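PDB 4IC6: protease Do-like 8, chloroplastic from Arabidopsis thaliana, which probably acts as a serine endopeptidase of the chloroplast thylakoid, pairing a trypsin-like protease domain with a PDZ domain. Local coordinates for residues 255-260 / 353-358; 42-47 / 159-164; 272-277 / 305-310; 141-146 / 212-217. The protein carries 1 engineered substitution. One frame throughout, in Å; residues are numbered along the deposited sequence.

In the fold
Contacts 2 and 4 lie in the protease domain, contacts 1 and 3 in the PDZ domain. Contact 2 is buried and joins the two barrels, with apolar side chains round one asparagine bond. Contact 4 reaches the second of those barrels, its centre about 18 Å from that of contact 2. It is partly buried and rests on backbone bonds, a lysine-asparagine bond and one apolar pair. Contact 1, also partly buried, pairs the first and last strands of the PDZ sheet by backbone bonds, waters and a lysine. Contact 3 is nested within the chain loop that contact 1 closes. It is partly buried and carried mainly by apolar side chains.

Contact 1 (255-260 / 353-358); sequences LRAGIN and ISLEEK
I259 fits against the hollow between I353 and L355. Its CG1 lies 3.7 Å from L355 CD2, and its CD1 lies 3.8 Å from I353 CG2. The I259 CG2 branch meets I353 CD1, so each isoleucine's CD1 meets the other's CG2. L340 of strand 337-344 and A289 of helix 288-292 also touch I259. A257 CB is a smaller bump and rests on L355 CB.

The strands are antiparallel. G258 N donates to E356 O at 2.8 Å, and E356 N returns the bond to G258 O. K358 N donates to R256 O at 2.7 Å in a nearly straight bond (168° at the hydrogen). This pairing brings the entry and exit strands of the PDZ domain together in one sheet. G258 leaves room for K358: a CB on G258 would collide with K358 CB.

K358 CG is anti to the backbone N (chi1 172°), and the chain bends at chi2 and chi4. This carries NZ to I259 O at 3.1 Å, where it sits above the carbonyl plane. A water links NZ to I259 N as well. With an alanine in place of K358, I259 O would probably lose its ammonium partner and a gap would open beside N260, whose OD1 lies 3.5 Å from K358 CD. The N260 side chain slides past the lysine in the opposite direction, and OD1 is hydrogen-bonded to S360 OG.

At the other end, L255 CD1 presses on the carboxylate of E357, 3.4 Å from OE2. R256 turns its guanidinium away to a salt bridge with D122 of the protease domain.

Contact 2 (42-47 / 159-164); sequences VVNIFD and IGNPFG
V42 and I159 make the main apolar contact, V42 CG2 lying 3.7 Å from I159 CG2. The two side chains approach at a slant. V42 CG1, anti to its own backbone N (chi1 -175°), lies against the backbone of G160 and N161. P207 touches both V42 and I159 and closes the apolar patch.

The polar part centres on N161. Its ND2 donates to V42 O at 3.2 Å, with an angle of 162° at the hydrogen. V42 O lies close to the amide plane of N161, while the donor is tilted somewhat from the carbonyl plane. The same ND2 bonds Q111 OE1, and V42 O also receives H167 NE2. Each end of this buried bond thus has one further partner. N161 OD1 takes a weak bond from G164 N, which helps to curl the loop that follows the strand.

Strand 42-47 belongs to the first barrel and strand 155-160 to the second. The contact therefore spans the two beta-barrels of the chymotrypsin-like fold. The loop 161-164 also passes near the active site: the side chain of P162 is about 8 Å from that of A204, an engineered residue at the predicted serine position of the charge relay system.

Aromatic and backbone contacts complete the seam. The F46 ring meets F163 O at its edge, with CZ 3.4 Å away. N44 CB packs against N161 O and G164 CA. At the positive phi of G164 a CB would be jammed against the preceding carbonyl O and would crowd N44. Q271 of a second subunit packs on F46.

Contact 3 (272-277 / 305-310); sequences LNVRNG and IVLGDI
V274 sits between L307 and I310: its CG2 touches L307 and also I310 CD1, while CG1 faces I310. These are loops of the PDZ domain. The first, 272-277, leads from helix 266-271 into strand 278-282. The second, 305-310, leads into strand 310-314. V274 CG2 is pressed to 3.4 Å from L307 CD1, tighter than usual for two carbons. The valine and leucine side chains slide past each other in opposite directions. V274 CG1 meets I310 CD1 tip to tip at 3.8 Å.

I310 divides its branches between V274 and the N276-G277 backbone. Its CG2 is anti to the backbone N, with CG1 beside that N (chi1 -63°), so CG2 reaches N276 O and the flank of G277 while CD1 goes to V274. Replacing I310 by a glycine is likely to strip V274 CG1 of its partner and to open a gap beside N276 O. G277 has a phi of 97°, and a CB on it would run into I310 CG2.

The next shell fixes the two loops. A Schellman motif, with N273 as its C-prime residue, ends helix 266-271 just before V274, which points toward 305-310. L279 of the following strand packs on both L272 and I310. The backbone of I310 pairs with K343, and P52 of a third subunit packs on L272. At the edge of the contact, L272 CB lies 4.4 Å from L307 CD2.

Contact 4 (141-146 / 212-217); sequences PIKVGQ and KGNLIG
K143 and N214 lie side by side and point the same way. The extended lysine runs along the asparagine, with CG 3.2 Å from N214 OD1. Only the last torsion bends (chi4 -78°), and this folds NZ back to donate to N214 OD1 at 3.0 Å. The bond comes in at 128° to the C=O, with the donor slightly tilted from the amide's carbonyl plane.

I142 and L215 meet differently. They cross at about a right angle, and I142 CG1 rests on L215 CD1 at 3.8 Å. L215 CG is anti to the backbone N, which sends the leucine toward the loop 141-146. V70 of the first barrel touches both side chains. V144 points away from strand 215-219, to W72 and to L242 of helix 238-251.

Between these pairs the backbones are bridged. L215 N donates to K143 O at 2.6 Å in an almost straight bond (175° at the hydrogen), and G145 N donates to L215 O at 2.9 Å. A water joins K143 N to G213 O. G145 has no CB, and one there would hit N214 CB.

The loop between the two barrels of the trypsin-like domain is thus laid beside a strand of the second barrel. I216 and G217 form a classic beta bulge against L208, on the neighbouring strand. The backbone bonds satisfy both the N-H and the C=O of buried L215. The lysine bond lies on the outer side, where K143 is exposed, so water probably competes for the ammonium group; I142 and L215 are both buried.

Contact 1 (255-260 / 353-358)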
loop_
_atom_site.group_PDB
_atom_site.type_symbol
_atom_site.label_atom_id
_atom_site.label_comp_id
_atom_site.label_asym_id
_atom_site.label_seq_id
_atom_site.Cartn_x
_atom_site.Cartn_y
_atom_site.Cartn_z
ATOM N N LEU A 255 -13.398 -31.272 -23.345
ATOM C CA LEU A 255 -12.412 -32.331 -23.130
ATOM C C LEU A 255 -11.139 -32.020 -23.911
ATOM O O LEU A 255 -11.200 -31.808 -25.117
ATOM C CB LEU A 255 -12.976 -33.685 -23.588
ATOM C CG LEU A 255 -12.070 -34.885 -23.313
ATOM C CD1 LEU A 255 -11.781 -34.989 -21.817
ATOM C CD2 LEU A 255 -12.652 -36.208 -23.844
ATOM N N ARG A 256 -9.988 -31.986 -23.238
ATOM C CA ARG A 256 -8.712 -31.678 -23.900
ATOM C C ARG A 256 -7.705 -32.814 -23.749
ATOM O O ARG A 256 -7.509 -33.322 -22.647
ATOM C CB ARG A 256 -8.078 -30.414 -23.316
ATOM C CG ARG A 256 -8.813 -29.133 -23.618
ATOM C CD ARG A 256 -8.072 -27.933 -23.057
ATOM N NE ARG A 256 -8.739 -26.692 -23.437
ATOM C CZ ARG A 256 -9.731 -26.137 -22.751
ATOM N NH1 ARG A 256 -10.279 -25.004 -23.170
ATOM N NH2 ARG A 256 -10.170 -26.712 -21.646
ATOM N N ALA A 257 -7.070 -33.207 -24.851
ATOM C CA ALA A 257 -5.999 -34.188 -24.795
ATOM C C ALA A 257 -4.728 -33.377 -24.666
ATOM O O ALA A 257 -4.609 -32.317 -25.265
ATOM C CB ALA A 257 -5.948 -35.029 -26.054
ATOM N N GLY A 258 -3.774 -33.846 -23.881
ATOM C CA GLY A 258 -2.547 -33.072 -23.755
ATOM C C GLY A 258 -1.439 -33.794 -23.027
ATOM O O GLY A 258 -1.420 -35.024 -22.900
ATOM N N ILE A 259 -0.508 -33.005 -22.530
ATOM C CA ILE A 259 0.615 -33.538 -21.785
ATOM C C ILE A 259 0.716 -32.707 -20.524
ATOM O O ILE A 259 0.777 -31.483 -20.600
ATOM C CB ILE A 259 1.917 -33.375 -22.588
ATOM C CG1 ILE A 259 1.821 -34.151 -23.910
ATOM C CG2 ILE A 259 3.131 -33.826 -21.768
ATOM C CD1 ILE A 259 3.047 -33.924 -24.837
ATOM N N ASN A 260 0.710 -33.360 -19.370
ATOM C CA ASN A 260 0.864 -32.636 -18.122
ATOM C C ASN A 260 2.348 -32.308 -17.870
ATOM O O ASN A 260 3.124 -33.136 -17.392
ATOM C CB ASN A 260 0.213 -33.413 -16.971
ATOM C CG ASN A 260 -1.310 -33.524 -17.129
ATOM O OD1 ASN A 260 -1.980 -32.574 -17.555
ATOM N ND2 ASN A 260 -1.856 -34.689 -16.802
ATOM N N ILE A 353 4.974 -40.118 -26.978
ATOM C CA ILE A 353 4.139 -40.008 -25.790
ATOM C C ILE A 353 2.661 -40.147 -26.128
ATOM O O ILE A 353 2.194 -39.682 -27.164
ATOM C CB ILE A 353 4.394 -38.667 -25.056
ATOM C CG1 ILE A 353 3.707 -38.639 -23.689
ATOM C CG2 ILE A 353 3.927 -37.500 -25.895
ATOM C CD1 ILE A 353 4.113 -37.449 -22.834
ATOM N N SER A 354 1.924 -40.803 -25.248
ATOM C CA SER A 354 0.488 -40.875 -25.402
ATOM C C SER A 354 -0.108 -39.637 -24.753
ATOM O O SER A 354 0.336 -39.221 -23.683
ATOM C CB SER A 354 -0.050 -42.134 -24.731
ATOM O OG SER A 354 0.293 -43.290 -25.473
ATOM N N LEU A 355 -1.104 -39.047 -25.410
ATOM C CA LEU A 355 -1.843 -37.933 -24.836
ATOM C C LEU A 355 -2.890 -38.485 -23.877
ATOM O O LEU A 355 -3.434 -39.558 -24.096
ATOM C CB LEU A 355 -2.518 -37.114 -25.931
ATOM C CG LEU A 355 -1.536 -36.583 -26.987
ATOM C CD1 LEU A 355 -2.270 -35.639 -27.935
ATOM C CD2 LEU A 355 -0.397 -35.857 -26.319
ATOM N N GLU A 356 -3.154 -37.748 -22.806
ATOM C CA GLU A 356 -4.169 -38.141 -21.835
ATOM C C GLU A 356 -4.945 -36.882 -21.552
ATOM O O GLU A 356 -4.582 -35.808 -22.045
ATOM C CB GLU A 356 -3.527 -38.648 -20.552
ATOM C CG GLU A 356 -2.647 -37.605 -19.842
ATOM C CD GLU A 356 -2.033 -38.172 -18.574
ATOM O OE1 GLU A 356 -2.471 -39.266 -18.166
ATOM O OE2 GLU A 356 -1.126 -37.543 -17.996
ATOM N N GLU A 357 -6.014 -36.993 -20.778
ATOM C CA GLU A 357 -6.829 -35.814 -20.515
ATOM C C GLU A 357 -5.996 -34.729 -19.858
ATOM O O GLU A 357 -5.405 -34.944 -18.793
ATOM C CB GLU A 357 -8.053 -36.125 -19.654
ATOM C CG GLU A 357 -8.834 -34.867 -19.304
ATOM C CD GLU A 357 -10.218 -35.164 -18.770
ATOM O OE1 GLU A 357 -10.531 -36.351 -18.546
ATOM O OE2 GLU A 357 -11.002 -34.203 -18.584
ATOM N N LYS A 358 -5.943 -33.575 -20.517
ATOM C CA LYS A 358 -5.217 -32.408 -20.033
ATOM C C LYS A 358 -6.060 -31.727 -18.966
ATOM O O LYS A 358 -6.953 -30.935 -19.269
ATOM C CB LYS A 358 -4.919 -31.453 -21.192
ATOM C CG LYS A 358 -4.329 -30.089 -20.798
ATOM C CD LYS A 358 -3.227 -30.223 -19.756
ATOM C CE LYS A 358 -2.386 -28.960 -19.664
ATOM N NZ LYS A 358 -1.202 -29.056 -20.554
HETATM O O HOH W 1 -9.918 -31.684 -20.274
HETATM O O HOH W 2 0.433 -36.941 -21.964
HETATM O O HOH W 3 -0.988 -30.158 -22.981
HETATM O O HOH W 4 0.707 -36.339 -19.639
#

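Contact 2 (42-47 / 159-164)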
loop_
_atom_site.group_PDB
_atom_site.type_symbol
_atom_site.label_atom_id
_atom_site.label_comp_id
_atom_site.label_asym_id
_atom_site.label_seq_id
_atom_site.Cartn_x
_atom_site.Cartn_y
_atom_site.Cartn_z
ATOM N N VAL A 42 -25.495 -6.930 -26.363
ATOM C CA VAL A 42 -24.677 -6.940 -25.160
ATOM C C VAL A 42 -25.594 -6.958 -23.937
ATOM O O VAL A 42 -26.279 -5.970 -23.633
ATOM C CB VAL A 42 -23.719 -5.747 -25.123
ATOM C CG1 VAL A 42 -22.807 -5.862 -23.912
ATOM C CG2 VAL A 42 -22.873 -5.704 -26.398
ATOM N N VAL A 43 -25.622 -8.099 -23.258
ATOM C CA VAL A 43 -26.540 -8.285 -22.137
ATOM C C VAL A 43 -25.845 -8.012 -20.814
ATOM O O VAL A 43 -24.619 -7.902 -20.754
ATOM C CB VAL A 43 -27.151 -9.707 -22.097
ATOM C CG1 VAL A 43 -27.892 -10.016 -23.384
ATOM C CG2 VAL A 43 -26.078 -10.760 -21.826
ATOM N N ASN A 44 -26.643 -7.892 -19.762
ATOM C CA ASN A 44 -26.134 -7.781 -18.402
ATOM C C ASN A 44 -26.368 -9.081 -17.626
ATOM O O ASN A 44 -27.457 -9.660 -17.677
ATOM C CB ASN A 44 -26.793 -6.596 -17.680
ATOM C CG ASN A 44 -26.603 -6.648 -16.185
ATOM O OD1 ASN A 44 -25.514 -6.379 -15.668
ATOM N ND2 ASN A 44 -27.670 -6.987 -15.473
ATOM N N ILE A 45 -25.339 -9.537 -16.915
ATOM C CA ILE A 45 -25.432 -10.761 -16.124
ATOM C C ILE A 45 -25.089 -10.495 -14.658
ATOM O O ILE A 45 -23.986 -10.022 -14.341
ATOM C CB ILE A 45 -24.457 -11.847 -16.654
ATOM C CG1 ILE A 45 -24.760 -12.170 -18.119
ATOM C CG2 ILE A 45 -24.520 -13.102 -15.782
ATOM C CD1 ILE A 45 -23.682 -12.983 -18.825
ATOM N N PHE A 46 -26.044 -10.778 -13.774
ATOM C CA PHE A 46 -25.799 -10.798 -12.337
ATOM C C PHE A 46 -25.735 -12.242 -11.831
ATOM O O PHE A 46 -26.662 -13.020 -12.052
ATOM C CB PHE A 46 -26.879 -10.014 -11.575
ATOM C CG PHE A 46 -26.786 -8.517 -11.750
ATOM C CD1 PHE A 46 -25.680 -7.815 -11.286
ATOM C CD2 PHE A 46 -27.805 -7.808 -12.370
ATOM C CE1 PHE A 46 -25.591 -6.436 -11.441
ATOM C CE2 PHE A 46 -27.726 -6.428 -12.522
ATOM C CZ PHE A 46 -26.617 -5.745 -12.059
ATOM N N ASP A 47 -24.634 -12.598 -11.165
ATOM C CA ASP A 47 -24.495 -13.903 -10.508
ATOM C C ASP A 47 -25.530 -13.994 -9.386
ATOM O O ASP A 47 -25.527 -13.174 -8.457
ATOM C CB ASP A 47 -23.078 -14.057 -9.937
ATOM C CG ASP A 47 -22.812 -15.442 -9.343
ATOM O OD1 ASP A 47 -23.722 -16.034 -8.708
ATOM O OD2 ASP A 47 -21.675 -15.941 -9.496
ATOM N N ILE A 159 -17.516 -2.957 -25.511
ATOM C CA ILE A 159 -18.850 -2.572 -25.059
ATOM C C ILE A 159 -19.193 -3.387 -23.813
ATOM O O ILE A 159 -18.856 -4.567 -23.717
ATOM C CB ILE A 159 -19.906 -2.778 -26.184
ATOM C CG1 ILE A 159 -19.500 -1.991 -27.434
ATOM C CG2 ILE A 159 -21.307 -2.393 -25.720
ATOM C CD1 ILE A 159 -20.533 -1.975 -28.549
ATOM N N GLY A 160 -19.840 -2.742 -22.847
ATOM C CA GLY A 160 -20.332 -3.422 -21.664
ATOM C C GLY A 160 -21.770 -3.065 -21.346
ATOM O O GLY A 160 -22.301 -2.059 -21.807
ATOM N N ASN A 161 -22.412 -3.913 -20.557
ATOM C CA ASN A 161 -23.721 -3.613 -19.994
ATOM C C ASN A 161 -23.607 -4.116 -18.568
ATOM O O ASN A 161 -24.082 -5.203 -18.244
ATOM C CB ASN A 161 -24.801 -4.351 -20.782
ATOM C CG ASN A 161 -26.195 -4.186 -20.193
ATOM O OD1 ASN A 161 -26.401 -3.493 -19.185
ATOM N ND2 ASN A 161 -27.171 -4.826 -20.834
ATOM N N PRO A 162 -22.903 -3.352 -17.722
ATOM C CA PRO A 162 -22.461 -3.902 -16.434
ATOM C C PRO A 162 -23.545 -3.955 -15.363
ATOM O O PRO A 162 -23.432 -4.785 -14.456
ATOM C CB PRO A 162 -21.347 -2.942 -16.005
ATOM C CG PRO A 162 -21.702 -1.620 -16.700
ATOM C CD PRO A 162 -22.293 -2.038 -18.020
ATOM N N PHE A 163 -24.564 -3.109 -15.456
ATOM C CA PHE A 163 -25.598 -3.087 -14.408
ATOM C C PHE A 163 -27.028 -3.291 -14.899
ATOM O O PHE A 163 -27.970 -3.334 -14.099
ATOM C CB PHE A 163 -25.486 -1.810 -13.575
ATOM C CG PHE A 163 -24.103 -1.571 -13.036
ATOM C CD1 PHE A 163 -23.528 -2.476 -12.155
ATOM C CD2 PHE A 163 -23.374 -0.451 -13.415
ATOM C CE1 PHE A 163 -22.248 -2.266 -11.655
ATOM C CE2 PHE A 163 -22.101 -0.234 -12.912
ATOM C CZ PHE A 163 -21.539 -1.147 -12.029
ATOM N N GLY A 164 -27.200 -3.439 -16.204
ATOM C CA GLY A 164 -28.512 -3.751 -16.732
ATOM C C GLY A 164 -29.404 -2.541 -16.901
ATOM O O GLY A 164 -30.607 -2.691 -17.107
#

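Contact 3 (272-277 / 305-310)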
loop_
_atom_site.group_PDB
_atom_site.type_symbol
_atom_site.label_atom_id
_atom_site.label_comp_id
_atom_site.label_asym_id
_atom_site.label_seq_id
_atom_site.Cartn_x
_atom_site.Cartn_y
_atom_site.Cartn_z
ATOM N N LEU A 272 15.499 -16.531 -22.295
ATOM C CA LEU A 272 16.496 -17.606 -22.190
ATOM C C LEU A 272 17.075 -17.974 -23.552
ATOM O O LEU A 272 17.729 -19.007 -23.706
ATOM C CB LEU A 272 15.876 -18.852 -21.541
ATOM C CG LEU A 272 15.451 -18.676 -20.082
ATOM C CD1 LEU A 272 14.663 -19.890 -19.576
ATOM C CD2 LEU A 272 16.672 -18.407 -19.206
ATOM N N ASN A 273 16.812 -17.129 -24.543
ATOM C CA ASN A 273 17.297 -17.325 -25.913
ATOM C C ASN A 273 16.751 -18.575 -26.616
ATOM O O ASN A 273 17.403 -19.143 -27.496
ATOM C CB ASN A 273 18.831 -17.273 -25.985
ATOM C CG ASN A 273 19.340 -16.837 -27.355
ATOM O OD1 ASN A 273 18.648 -16.142 -28.105
ATOM N ND2 ASN A 273 20.565 -17.243 -27.683
ATOM N N VAL A 274 15.543 -18.981 -26.235
ATOM C CA VAL A 274 14.815 -20.010 -26.965
ATOM C C VAL A 274 13.815 -19.346 -27.900
ATOM O O VAL A 274 12.687 -19.017 -27.505
ATOM C CB VAL A 274 14.070 -20.968 -26.008
ATOM C CG1 VAL A 274 13.313 -22.028 -26.807
ATOM C CG2 VAL A 274 15.050 -21.601 -25.034
ATOM N N ARG A 275 14.216 -19.175 -29.152
ATOM C CA ARG A 275 13.454 -18.341 -30.078
ATOM C C ARG A 275 12.502 -19.147 -30.948
ATOM O O ARG A 275 11.636 -18.587 -31.622
ATOM C CB ARG A 275 14.404 -17.492 -30.932
ATOM C CG ARG A 275 15.216 -16.503 -30.100
ATOM C CD ARG A 275 14.427 -15.221 -29.839
ATOM N NE ARG A 275 14.798 -14.532 -28.600
ATOM C CZ ARG A 275 16.046 -14.330 -28.175
ATOM N NH1 ARG A 275 16.262 -13.677 -27.035
ATOM N NH2 ARG A 275 17.084 -14.768 -28.883
ATOM N N ASN A 276 12.656 -20.465 -30.931
ATOM C CA ASN A 276 11.683 -21.318 -31.593
ATOM C C ASN A 276 11.288 -22.503 -30.712
ATOM O O ASN A 276 12.135 -23.109 -30.043
ATOM C CB ASN A 276 12.190 -21.780 -32.967
ATOM C CG ASN A 276 11.156 -22.593 -33.724
ATOM O OD1 ASN A 276 10.148 -22.060 -34.197
ATOM N ND2 ASN A 276 11.402 -23.894 -33.847
ATOM N N GLY A 277 9.997 -22.810 -30.693
ATOM C CA GLY A 277 9.511 -23.978 -29.977
ATOM C C GLY A 277 8.998 -23.652 -28.591
ATOM O O GLY A 277 9.053 -22.502 -28.147
ATOM N N ILE A 305 22.916 -23.043 -16.900
ATOM C CA ILE A 305 21.633 -23.593 -17.340
ATOM C C ILE A 305 21.739 -24.675 -18.410
ATOM O O ILE A 305 22.282 -24.447 -19.493
ATOM C CB ILE A 305 20.702 -22.491 -17.894
ATOM C CG1 ILE A 305 20.261 -21.540 -16.779
ATOM C CG2 ILE A 305 19.483 -23.109 -18.580
ATOM C CD1 ILE A 305 18.803 -21.705 -16.367
ATOM N N VAL A 306 21.219 -25.855 -18.094
ATOM C CA VAL A 306 20.869 -26.819 -19.122
ATOM C C VAL A 306 19.424 -26.495 -19.453
ATOM O O VAL A 306 18.588 -26.352 -18.557
ATOM C CB VAL A 306 20.999 -28.269 -18.625
ATOM C CG1 VAL A 306 20.163 -28.474 -17.371
ATOM C CG2 VAL A 306 20.598 -29.252 -19.727
ATOM N N LEU A 307 19.127 -26.320 -20.729
ATOM C CA LEU A 307 17.768 -25.974 -21.076
ATOM C C LEU A 307 16.948 -27.255 -21.073
ATOM O O LEU A 307 17.378 -28.269 -21.623
ATOM C CB LEU A 307 17.701 -25.258 -22.428
ATOM C CG LEU A 307 18.024 -23.760 -22.422
ATOM C CD1 LEU A 307 17.832 -23.191 -23.814
ATOM C CD2 LEU A 307 17.164 -23.006 -21.412
ATOM N N GLY A 308 15.793 -27.225 -20.412
ATOM C CA GLY A 308 14.856 -28.328 -20.522
ATOM C C GLY A 308 14.666 -28.575 -22.003
ATOM O O GLY A 308 15.039 -27.730 -22.826
ATOM N N ASP A 309 14.086 -29.711 -22.363
ATOM C CA ASP A 309 13.837 -30.002 -23.769
ATOM C C ASP A 309 12.989 -28.899 -24.398
ATOM O O ASP A 309 12.198 -28.224 -23.721
ATOM C CB ASP A 309 13.151 -31.363 -23.921
ATOM N N ILE A 310 13.159 -28.718 -25.702
ATOM C CA ILE A 310 12.401 -27.713 -26.425
ATOM C C ILE A 310 11.622 -28.420 -27.517
ATOM O O ILE A 310 12.206 -29.092 -28.375
ATOM C CB ILE A 310 13.326 -26.629 -27.043
ATOM C CG1 ILE A 310 14.065 -25.872 -25.932
ATOM C CG2 ILE A 310 12.509 -25.675 -27.894
ATOM C CD1 ILE A 310 15.396 -25.225 -26.372
#

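Contact 4 (141-146 / 212-217)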
loop_
_atom_site.group_PDB
_atom_site.type_symbol
_atom_site.label_atom_id
_atom_site.label_comp_id
_atom_site.label_asym_id
_atom_site.label_seq_id
_atom_site.Cartn_x
_atom_site.Cartn_y
_atom_site.Cartn_z
ATOM N N PRO A 141 -28.448 -11.609 -32.132
ATOM C CA PRO A 141 -27.142 -12.256 -31.991
ATOM C C PRO A 141 -26.000 -11.360 -32.457
ATOM O O PRO A 141 -26.098 -10.664 -33.467
ATOM C CB PRO A 141 -27.263 -13.479 -32.902
ATOM C CG PRO A 141 -28.734 -13.791 -32.898
ATOM C CD PRO A 141 -29.402 -12.444 -32.881
ATOM N N ILE A 142 -24.914 -11.380 -31.701
ATOM C CA ILE A 142 -23.719 -10.649 -32.078
ATOM C C ILE A 142 -23.213 -11.211 -33.404
ATOM O O ILE A 142 -23.372 -12.399 -33.673
ATOM C CB ILE A 142 -22.639 -10.830 -31.000
ATOM C CG1 ILE A 142 -21.623 -9.692 -31.057
ATOM C CG2 ILE A 142 -21.990 -12.217 -31.105
ATOM C CD1 ILE A 142 -22.208 -8.364 -30.599
ATOM N N LYS A 143 -22.622 -10.362 -34.238
ATOM C CA LYS A 143 -21.968 -10.823 -35.466
ATOM C C LYS A 143 -20.502 -11.128 -35.181
ATOM O O LYS A 143 -19.790 -10.298 -34.613
ATOM C CB LYS A 143 -22.058 -9.761 -36.562
ATOM C CG LYS A 143 -21.490 -10.200 -37.905
ATOM C CD LYS A 143 -22.214 -9.503 -39.057
ATOM C CE LYS A 143 -21.700 -9.956 -40.421
ATOM N NZ LYS A 143 -20.406 -9.313 -40.803
ATOM N N VAL A 144 -20.044 -12.311 -35.576
ATOM C CA VAL A 144 -18.706 -12.758 -35.211
ATOM C C VAL A 144 -17.759 -12.745 -36.406
ATOM O O VAL A 144 -18.107 -13.221 -37.485
ATOM C CB VAL A 144 -18.733 -14.164 -34.606
ATOM C CG1 VAL A 144 -17.328 -14.574 -34.178
ATOM C CG2 VAL A 144 -19.699 -14.217 -33.423
ATOM N N GLY A 145 -16.562 -12.196 -36.201
ATOM C CA GLY A 145 -15.562 -12.093 -37.247
ATOM C C GLY A 145 -14.386 -13.032 -37.017
ATOM O O GLY A 145 -14.410 -13.870 -36.118
ATOM N N GLN A 146 -13.343 -12.877 -37.825
ATOM C CA GLN A 146 -12.189 -13.757 -37.758
ATOM C C GLN A 146 -11.031 -13.092 -37.022
ATOM O O GLN A 146 -10.403 -12.164 -37.537
ATOM C CB GLN A 146 -11.759 -14.165 -39.167
ATOM N N LYS A 212 -15.773 -2.903 -38.191
ATOM C CA LYS A 212 -16.958 -3.303 -38.951
ATOM C C LYS A 212 -18.049 -3.802 -38.008
ATOM O O LYS A 212 -19.129 -4.192 -38.437
ATOM C CB LYS A 212 -16.612 -4.377 -39.982
ATOM C CG LYS A 212 -16.360 -3.822 -41.367
ATOM C CD LYS A 212 -14.885 -3.728 -41.675
ATOM C CE LYS A 212 -14.316 -5.095 -42.047
ATOM N NZ LYS A 212 -12.904 -5.220 -41.577
ATOM N N GLY A 213 -17.748 -3.797 -36.719
ATOM C CA GLY A 213 -18.702 -4.227 -35.724
ATOM C C GLY A 213 -18.774 -5.730 -35.552
ATOM O O GLY A 213 -19.703 -6.228 -34.936
ATOM N N ASN A 214 -17.813 -6.459 -36.114
ATOM C CA ASN A 214 -17.732 -7.889 -35.865
ATOM C C ASN A 214 -17.087 -8.181 -34.534
ATOM O O ASN A 214 -16.115 -7.522 -34.129
ATOM C CB ASN A 214 -16.926 -8.596 -36.953
ATOM C CG ASN A 214 -17.572 -8.493 -38.310
ATOM O OD1 ASN A 214 -18.796 -8.477 -38.428
ATOM N ND2 ASN A 214 -16.749 -8.399 -39.345
ATOM N N LEU A 215 -17.597 -9.195 -33.852
ATOM C CA LEU A 215 -16.948 -9.631 -32.626
ATOM C C LEU A 215 -15.572 -10.223 -32.929
ATOM O O LEU A 215 -15.454 -11.188 -33.690
ATOM C CB LEU A 215 -17.799 -10.665 -31.898
ATOM C CG LEU A 215 -17.237 -10.954 -30.512
ATOM C CD1 LEU A 215 -18.353 -10.878 -29.507
ATOM C CD2 LEU A 215 -16.566 -12.299 -30.475
ATOM N N ILE A 216 -14.534 -9.637 -32.334
ATOM C CA ILE A 216 -13.192 -10.175 -32.474
ATOM C C ILE A 216 -12.667 -10.744 -31.153
ATOM O O ILE A 216 -11.641 -11.411 -31.125
ATOM C CB ILE A 216 -12.204 -9.134 -33.052
ATOM C CG1 ILE A 216 -12.313 -7.822 -32.261
ATOM C CG2 ILE A 216 -12.507 -8.930 -34.537
ATOM C CD1 ILE A 216 -11.138 -6.899 -32.429
ATOM N N GLY A 217 -13.385 -10.499 -30.056
ATOM C CA GLY A 217 -12.992 -11.087 -28.790
ATOM C C GLY A 217 -13.994 -10.828 -27.688
ATOM O O GLY A 217 -14.963 -10.101 -27.889
HETATM O O HOH W 5 -22.071 -7.606 -33.898
#